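Local coordinates for regulatory protein AsnC (Escherichia coli, PDB 2CG4) that activates transcription of asnA, controls transcription of its own gene and represses gidA expression post-transcriptionally, as a DNA-binding regulator of the Lrp/AsnC family, at residues L14-G19 with A26-Q31. The protein carries 1 engineered substitution. Sequence-based numbering, arbitrary orientation.
Sequences LEALMG and AELAKQ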
loop_
_atom_site.group_PDB
_atom_site.type_symbol
_atom_site.label_atom_id
_atom_site.label_comp_id
_atom_site.label_asym_id
_atom_site.label_seq_id
_atom_site.Cartn_x
_atom_site.Cartn_y
_atom_site.Cartn_z
ATOM N N LEU A 14 -44.538 1.551 1.203
ATOM C CA LEU A 14 -43.235 1.171 1.746
ATOM C C LEU A 14 -42.652 2.250 2.656
ATOM O O LEU A 14 -42.209 1.956 3.755
ATOM C CB LEU A 14 -42.254 0.831 0.623
ATOM C CG LEU A 14 -42.385 -0.556 -0.013
ATOM C CD1 LEU A 14 -41.186 -0.863 -0.891
ATOM C CD2 LEU A 14 -42.576 -1.637 1.034
ATOM N N GLU A 15 -42.663 3.499 2.203
ATOM C CA GLU A 15 -42.271 4.613 3.061
ATOM C C GLU A 15 -43.035 4.613 4.392
ATOM O O GLU A 15 -42.432 4.662 5.469
ATOM C CB GLU A 15 -42.476 5.945 2.344
ATOM C CG GLU A 15 -41.600 7.061 2.888
ATOM C CD GLU A 15 -42.141 8.442 2.571
ATOM O OE1 GLU A 15 -41.883 9.376 3.362
ATOM O OE2 GLU A 15 -42.819 8.596 1.532
ATOM N N ALA A 16 -44.360 4.552 4.309
ATOM C CA ALA A 16 -45.205 4.424 5.491
ATOM C C ALA A 16 -44.795 3.287 6.438
ATOM O O ALA A 16 -44.600 3.528 7.631
ATOM C CB ALA A 16 -46.654 4.278 5.084
ATOM N N LEU A 17 -44.679 2.063 5.918
ATOM C CA LEU A 17 -44.497 0.877 6.767
ATOM C C LEU A 17 -43.031 0.662 7.121
ATOM O O LEU A 17 -42.684 -0.222 7.919
ATOM C CB LEU A 17 -45.039 -0.388 6.088
ATOM C CG LEU A 17 -46.535 -0.522 5.781
ATOM C CD1 LEU A 17 -46.787 -1.790 4.981
ATOM C CD2 LEU A 17 -47.377 -0.515 7.056
ATOM N N MET A 18 -42.163 1.458 6.508
ATOM C CA MET A 18 -40.750 1.374 6.803
ATOM C C MET A 18 -40.432 2.219 8.028
ATOM O O MET A 18 -39.496 1.921 8.768
ATOM C CB MET A 18 -39.914 1.784 5.586
ATOM C CG MET A 18 -39.445 0.594 4.756
ATOM S SD MET A 18 -38.596 1.019 3.220
ATOM C CE MET A 18 -38.512 2.813 3.347
ATOM N N GLY A 19 -41.239 3.258 8.240
ATOM C CA GLY A 19 -41.139 4.111 9.422
ATOM C C GLY A 19 -41.920 3.573 10.609
ATOM O O GLY A 19 -41.547 3.803 11.762
ATOM N N ALA A 26 -55.934 0.923 7.057
ATOM C CA ALA A 26 -57.128 1.735 6.857
ATOM C C ALA A 26 -56.812 3.226 6.907
ATOM O O ALA A 26 -57.615 4.050 6.464
ATOM C CB ALA A 26 -58.190 1.377 7.889
ATOM N N GLU A 27 -55.642 3.566 7.446
ATOM C CA GLU A 27 -55.153 4.948 7.435
ATOM C C GLU A 27 -54.446 5.287 6.119
ATOM O O GLU A 27 -54.482 6.430 5.656
ATOM C CB GLU A 27 -54.207 5.195 8.616
ATOM C CG GLU A 27 -53.884 6.665 8.864
ATOM C CD GLU A 27 -52.390 6.923 8.980
ATOM O OE1 GLU A 27 -51.708 6.970 7.931
ATOM O OE2 GLU A 27 -51.897 7.080 10.121
ATOM N N LEU A 28 -53.803 4.288 5.526
ATOM C CA LEU A 28 -53.113 4.469 4.252
ATOM C C LEU A 28 -54.108 4.518 3.087
ATOM O O LEU A 28 -53.902 5.241 2.105
ATOM C CB LEU A 28 -52.074 3.360 4.047
ATOM C CG LEU A 28 -51.002 3.232 5.137
ATOM C CD1 LEU A 28 -50.280 1.891 5.062
ATOM C CD2 LEU A 28 -50.012 4.390 5.063
ATOM N N ALA A 29 -55.186 3.747 3.212
ATOM C CA ALA A 29 -56.314 3.819 2.286
ATOM C C ALA A 29 -56.871 5.237 2.197
ATOM O O ALA A 29 -56.995 5.795 1.106
ATOM C CB ALA A 29 -57.404 2.841 2.702
ATOM N N LYS A 30 -57.197 5.813 3.351
ATOM C CA LYS A 30 -57.603 7.212 3.429
ATOM C C LYS A 30 -56.568 8.134 2.786
ATOM O O LYS A 30 -56.920 9.119 2.136
ATOM C CB LYS A 30 -57.838 7.618 4.888
ATOM C CG LYS A 30 -58.567 8.946 5.065
ATOM C CD LYS A 30 -60.075 8.771 4.947
ATOM C CE LYS A 30 -60.761 10.074 4.559
ATOM N NZ LYS A 30 -62.189 9.853 4.194
ATOM N N GLN A 31 -55.292 7.804 2.962
ATOM C CA GLN A 31 -54.202 8.700 2.583
ATOM C C GLN A 31 -53.907 8.673 1.083
ATOM O O GLN A 31 -53.598 9.704 0.486
ATOM C CB GLN A 31 -52.936 8.364 3.376
ATOM C CG GLN A 31 -52.045 9.564 3.645
ATOM C CD GLN A 31 -50.571 9.224 3.560
ATOM O OE1 GLN A 31 -49.982 8.715 4.516
ATOM N NE2 GLN A 31 -49.965 9.505 2.410
#
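Residues 14-19, the last turns of helix 8-19, approach residues 26-31 of helix 25-32 most closely at Ala16 and Leu28, whose CA atoms stand 8.0 Å apart with no hydrogen bond between the segments. Leu28 carries the contact from its side, with CB directed at the facing helix. Its CG lies anti to the carbonyl carbon (chi1 -58°), and the isobutyl group reaches across the gap to split its two methyls between neighbouring residues. CD2 meets CB of Ala16 at 3.4 Å, a close methyl-to-methyl touch, with the CB of Ala16 aimed at Leu28. The other branch, CD1, faces CD2 of Leu17 more loosely at 4.3 Å; the side chain of Leu17 starts off to one side and reaches Leu28 through this methyl. Both helices belong to the AsnC-type helix-turn-helix domain, and helix 25-32 lies in the predicted DNA-binding motif, whose second helix is 36-49. That helix closes the small apolar core: Ile39 packs on Leu28 and Val43 on Leu17. The buried area is modest, 108 Å² summed over both sides. Leu17 also packs against Ile57 of a second subunit, another copy of the protein, and its backbone hydrogen-bonds to that subunit.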